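Local structure of FeeM (2G0B) at residues A[47-52]-A[65-70]; A[77-82]-A[161-166]. The protein makes N-acyl amino acids such as N-dodecanoyl-L-tyrosine, transferring a fatty acyl group, probably from an acyl carrier protein, to the amino acid. One frame throughout, in Å; residues are numbered along the deposited sequence.

Interaction 1: residues A[47-52]-A[65-70]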
loop_
_atom_site.group_PDB
_atom_site.type_symbol
_atom_site.label_atom_id
_atom_site.label_comp_id
_atom_site.label_asym_id
_atom_site.label_seq_id
_atom_site.Cartn_x
_atom_site.Cartn_y
_atom_site.Cartn_z
ATOM N N PRO A 47 11.693 10.995 5.667
ATOM C CA PRO A 47 10.923 11.431 6.843
ATOM C C PRO A 47 9.434 11.123 6.742
ATOM O O PRO A 47 8.835 10.667 7.715
ATOM C CB PRO A 47 11.130 12.947 6.852
ATOM C CG PRO A 47 12.333 13.171 6.013
ATOM C CD PRO A 47 12.282 12.139 4.945
ATOM N N SER A 48 8.864 11.313 5.559
ATOM C CA SER A 48 7.423 11.233 5.375
ATOM C C SER A 48 6.888 9.813 5.122
ATOM O O SER A 48 5.733 9.647 4.727
ATOM C CB SER A 48 7.013 12.141 4.229
ATOM O OG SER A 48 7.627 11.710 3.024
ATOM N N ALA A 49 7.714 8.797 5.354
ATOM C CA ALA A 49 7.299 7.419 5.109
ATOM C C ALA A 49 7.155 6.606 6.402
ATOM O O ALA A 49 7.727 6.958 7.433
ATOM C CB ALA A 49 8.246 6.746 4.151
ATOM N N THR A 50 6.364 5.532 6.334
ATOM C CA THR A 50 6.125 4.650 7.474
ATOM C C THR A 50 5.902 3.233 6.974
ATOM O O THR A 50 5.069 3.014 6.123
ATOM C CB THR A 50 4.885 5.132 8.277
ATOM O OG1 THR A 50 5.179 6.377 8.915
ATOM C CG2 THR A 50 4.601 4.209 9.450
ATOM N N THR A 51 6.657 2.275 7.505
ATOM C CA THR A 51 6.530 0.878 7.091
ATOM C C THR A 51 5.854 0.022 8.168
ATOM O O THR A 51 6.226 0.066 9.343
ATOM C CB THR A 51 7.913 0.284 6.733
ATOM O OG1 THR A 51 8.515 1.042 5.679
ATOM C CG2 THR A 51 7.765 -1.111 6.131
ATOM N N PHE A 52 4.853 -0.746 7.757
ATOM C CA PHE A 52 4.192 -1.696 8.634
ATOM C C PHE A 52 4.638 -3.108 8.267
ATOM O O PHE A 52 5.119 -3.343 7.154
ATOM C CB PHE A 52 2.674 -1.578 8.512
ATOM C CG PHE A 52 2.148 -0.219 8.826
ATOM C CD1 PHE A 52 2.008 0.203 10.141
ATOM C CD2 PHE A 52 1.791 0.648 7.812
ATOM C CE1 PHE A 52 1.518 1.473 10.435
ATOM C CE2 PHE A 52 1.306 1.916 8.098
ATOM C CZ PHE A 52 1.172 2.330 9.412
ATOM N N SER A 65 3.752 -0.083 3.224
ATOM C CA SER A 65 4.201 1.240 3.635
ATOM C C SER A 65 3.259 2.343 3.166
ATOM O O SER A 65 2.403 2.128 2.316
ATOM C CB SER A 65 5.624 1.517 3.148
ATOM O OG SER A 65 6.515 0.485 3.520
ATOM N N ILE A 66 3.423 3.520 3.744
ATOM C CA ILE A 66 2.649 4.687 3.357
ATOM C C ILE A 66 3.572 5.910 3.295
ATOM O O ILE A 66 4.354 6.141 4.213
ATOM C CB ILE A 66 1.452 4.905 4.341
ATOM C CG1 ILE A 66 0.867 6.307 4.194
ATOM C CG2 ILE A 66 1.857 4.646 5.783
ATOM C CD1 ILE A 66 -0.629 6.354 4.415
ATOM N N ILE A 67 3.522 6.644 2.182
ATOM C CA ILE A 67 4.351 7.837 2.010
ATOM C C ILE A 67 3.500 9.097 2.010
ATOM O O ILE A 67 2.578 9.229 1.214
ATOM C CB ILE A 67 5.157 7.748 0.709
ATOM C CG1 ILE A 67 5.814 6.372 0.587
ATOM C CG2 ILE A 67 6.202 8.883 0.634
ATOM C CD1 ILE A 67 6.495 6.139 -0.730
ATOM N N ASN A 68 3.812 10.024 2.905
ATOM C CA ASN A 68 3.065 11.267 3.002
ATOM C C ASN A 68 3.540 12.305 2.003
ATOM O O ASN A 68 4.742 12.435 1.756
ATOM C CB ASN A 68 3.133 11.822 4.418
ATOM C CG ASN A 68 2.006 11.332 5.276
ATOM O OD1 ASN A 68 2.226 10.707 6.314
ATOM N ND2 ASN A 68 0.781 11.590 4.843
ATOM N N ASP A 69 2.591 13.031 1.416
ATOM C CA ASP A 69 2.906 14.077 0.452
ATOM C C ASP A 69 3.759 15.179 1.088
ATOM O O ASP A 69 3.271 15.983 1.879
ATOM C CB ASP A 69 1.626 14.664 -0.142
ATOM C CG ASP A 69 1.854 15.338 -1.487
ATOM O OD1 ASP A 69 3.007 15.331 -1.994
ATOM O OD2 ASP A 69 0.931 15.902 -2.118
ATOM N N GLY A 70 5.045 15.172 0.763
ATOM C CA GLY A 70 5.971 16.166 1.268
ATOM C C GLY A 70 6.630 16.878 0.119
ATOM O O GLY A 70 6.081 16.915 -0.985
#
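A49 to F52 run antiparallel to S65 to N68, with strand axes 4.7 Å apart and directions 170° from each other. T50 and I66 form the hydrogen-bonded pair. T50 N bonds to I66 O at 3.0 Å, and I66 N returns a bond to T50 O at 2.9 Å. A49 with I67 and T51 with S65 are the non-hydrogen-bonded pairs on either side. The pairing runs past the strand start into S48, where N68 N reaches S48 O at 2.7 Å in a nearly straight bond (173° at the hydrogen). S48 OG adds a weak bond to N68 O.

On the face of A49, T51, S65 and I67, two hydroxyls meet: T51 OG1 lies 3.0 Å from S65 OG, and either may donate. Each hydroxyl stands beside its own backbone N, which lets the two meet across the strands. The methyl of T51 also touches S65 OG. Farther along, A49 CB only loosely meets I67 CG1, at 4.3 Å.

The other face carries T50, F52 and I66. The CG2 branch of I66 leans to the F52 ring and meets CE2 at 3.6 Å, the two side chains crossing at a slant. The same methyl packs against T50 CB. N68 turns its OD1 to the hydroxyl of Y130.

The two strands, 49-56 and 59-68, form a beta hairpin. Helix 38-44 packs on the A49 and T51 face through L44 and F43. Helix 121-133 covers the opposite face, with Y130 on T50 and I66, and L123 and M126 on F52. Strand 94-102 continues the sheet beyond 59-68.

Interaction 2: residues A[77-82]-A[161-166]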
loop_
_atom_site.group_PDB
_atom_site.type_symbol
_atom_site.label_atom_id
_atom_site.label_comp_id
_atom_site.label_asym_id
_atom_site.label_seq_id
_atom_site.Cartn_x
_atom_site.Cartn_y
_atom_site.Cartn_z
ATOM N N ASP A 77 3.882 10.350 -8.916
ATOM C CA ASP A 77 4.132 11.558 -9.716
ATOM C C ASP A 77 4.733 11.307 -11.100
ATOM O O ASP A 77 4.478 12.066 -12.034
ATOM C CB ASP A 77 5.018 12.545 -8.944
ATOM C CG ASP A 77 4.314 13.156 -7.747
ATOM O OD1 ASP A 77 3.174 12.744 -7.447
ATOM O OD2 ASP A 77 4.829 14.058 -7.044
ATOM N N SER A 78 5.522 10.241 -11.232
ATOM C CA SER A 78 6.162 9.920 -12.507
ATOM C C SER A 78 5.137 9.522 -13.578
ATOM O O SER A 78 5.410 9.624 -14.771
ATOM C CB SER A 78 7.226 8.827 -12.329
ATOM O OG SER A 78 6.636 7.574 -12.048
ATOM N N ILE A 79 3.947 9.118 -13.136
ATOM C CA ILE A 79 2.903 8.634 -14.031
ATOM C C ILE A 79 1.588 9.407 -13.879
ATOM O O ILE A 79 0.935 9.734 -14.879
ATOM C CB ILE A 79 2.676 7.096 -13.808
ATOM C CG1 ILE A 79 3.912 6.298 -14.241
ATOM C CG2 ILE A 79 1.476 6.593 -14.579
ATOM C CD1 ILE A 79 4.430 6.586 -15.702
ATOM N N TYR A 80 1.218 9.719 -12.641
ATOM C CA TYR A 80 -0.090 10.302 -12.364
ATOM C C TYR A 80 -0.043 11.681 -11.704
ATOM O O TYR A 80 -0.935 12.022 -10.934
ATOM C CB TYR A 80 -0.915 9.353 -11.492
ATOM C CG TYR A 80 -1.220 8.025 -12.124
ATOM C CD1 TYR A 80 -0.728 6.844 -11.574
ATOM C CD2 TYR A 80 -2.024 7.942 -13.254
ATOM C CE1 TYR A 80 -1.017 5.616 -12.140
ATOM C CE2 TYR A 80 -2.320 6.721 -13.832
ATOM C CZ TYR A 80 -1.814 5.562 -13.270
ATOM O OH TYR A 80 -2.100 4.358 -13.845
ATOM N N ALA A 81 0.976 12.473 -12.019
ATOM C CA ALA A 81 1.120 13.822 -11.450
ATOM C C ALA A 81 -0.098 14.722 -11.684
ATOM O O ALA A 81 -0.650 15.278 -10.733
ATOM C CB ALA A 81 2.372 14.490 -11.978
ATOM N N VAL A 82 -0.528 14.839 -12.943
ATOM C CA VAL A 82 -1.608 15.774 -13.306
ATOM C C VAL A 82 -2.975 15.320 -12.822
ATOM O O VAL A 82 -3.919 16.114 -12.755
ATOM C CB VAL A 82 -1.652 16.091 -14.836
ATOM C CG1 VAL A 82 -0.510 17.023 -15.223
ATOM C CG2 VAL A 82 -1.624 14.819 -15.665
ATOM N N ALA A 161 -5.939 6.499 -15.531
ATOM C CA ALA A 161 -6.105 5.477 -16.562
ATOM C C ALA A 161 -5.073 4.352 -16.444
ATOM O O ALA A 161 -4.124 4.434 -15.655
ATOM C CB ALA A 161 -6.031 6.098 -17.907
ATOM N N LEU A 162 -5.285 3.295 -17.219
ATOM C CA LEU A 162 -4.341 2.202 -17.317
ATOM C C LEU A 162 -3.130 2.641 -18.133
ATOM O O LEU A 162 -3.226 2.862 -19.345
ATOM C CB LEU A 162 -5.019 0.980 -17.941
ATOM C CG LEU A 162 -4.191 -0.257 -18.305
ATOM C CD1 LEU A 162 -3.370 -0.731 -17.152
ATOM C CD2 LEU A 162 -5.108 -1.358 -18.767
ATOM N N LYS A 163 -2.000 2.798 -17.454
ATOM C CA LYS A 163 -0.779 3.277 -18.086
ATOM C C LYS A 163 0.346 2.293 -17.845
ATOM O O LYS A 163 0.164 1.302 -17.173
ATOM C CB LYS A 163 -0.399 4.659 -17.538
ATOM C CG LYS A 163 -1.370 5.746 -17.896
ATOM C CD LYS A 163 -0.950 7.084 -17.335
ATOM C CE LYS A 163 -2.122 8.073 -17.329
ATOM N NZ LYS A 163 -1.688 9.455 -16.970
ATOM N N HIS A 164 1.504 2.560 -18.419
ATOM C CA HIS A 164 2.679 1.773 -18.131
ATOM C C HIS A 164 3.470 2.475 -17.042
ATOM O O HIS A 164 3.890 3.621 -17.209
ATOM C CB HIS A 164 3.538 1.598 -19.383
ATOM C CG HIS A 164 4.890 1.025 -19.106
ATOM N ND1 HIS A 164 5.096 -0.317 -18.885
ATOM C CD2 HIS A 164 6.101 1.615 -18.985
ATOM C CE1 HIS A 164 6.378 -0.534 -18.658
ATOM N NE2 HIS A 164 7.009 0.623 -18.708
ATOM N N TYR A 165 3.653 1.788 -15.921
ATOM C CA TYR A 165 4.425 2.314 -14.807
ATOM C C TYR A 165 5.880 1.924 -15.023
ATOM O O TYR A 165 6.258 0.780 -14.786
ATOM C CB TYR A 165 3.889 1.742 -13.491
ATOM C CG TYR A 165 4.277 2.493 -12.221
ATOM C CD1 TYR A 165 5.009 3.683 -12.266
ATOM C CD2 TYR A 165 3.900 1.999 -10.959
ATOM C CE1 TYR A 165 5.349 4.364 -11.094
ATOM C CE2 TYR A 165 4.240 2.669 -9.791
ATOM C CZ TYR A 165 4.966 3.842 -9.862
ATOM O OH TYR A 165 5.298 4.498 -8.708
ATOM N N GLY A 166 6.682 2.881 -15.500
ATOM C CA GLY A 166 8.077 2.643 -15.855
ATOM C C GLY A 166 8.935 2.144 -14.707
ATOM O O GLY A 166 9.778 1.258 -14.896
#
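I79 faces Y165 and K163 where the start of helix 77-89 meets the end of strand 157-165. From CB the I79 side chain splits two ways. CG1 stands beside the backbone N (chi1 -66°) and meets Y165 CD1 at 3.5 Å, with the two side chains set at a slant. At the tip, CD1 reaches on to the backbone H164 O, 3.4 Å away. The other branch, CG2, packs on K163 CD at 3.7 Å. It also lies over the centre of the Y80 ring, so one methyl touches both the ring and the lysine chain, which also touch each other.

K163 is extended beyond CG and runs past Y80 in the opposite sense. Its CE lies 3.8 Å from Y80 CE2. NZ makes a weak bond to I79 O, while its stronger partner is E83, in a salt bridge. Y80 OH donates to A161 O at 2.7 Å, almost straight on to the carbonyl (C=O...OH angle 174°). This ties the ring to the strand backbone. S78 OG comes to the edge of the Y165 ring, in its plane, 3.6 Å from CE1.

Y165 belongs to the ligand pocket and touches the bound N-dodecanoyl-L-tyrosine. Strand 157-165 is an outermost strand of the sheet. Strand 170-178 lies next to it, its A174 against Y80 and its A172 against Y165.

Overall arrangement
Both interactions reach the same mixed sheet, from different parts of it. Interaction 1 pairs two adjacent strands, and its centre is about 10 Å from the centre of the chain. Interaction 2, its centre about 16 Å out from the same point, sets a helix against an outermost strand and has more exposed residues. Strand 59-68 leads into helix 77-89. The two contacts' centres are about 19 Å apart. Interaction 1 rests mainly on backbone bonds, with a hydroxyl pair and apolar contacts added. Interaction 2 has no backbone-to-backbone bond and rests on side chains. Only interaction 2 includes a pocket residue, Y165; the side chain of I67 is about 7 Å from the bound N-dodecanoyl-L-tyrosine.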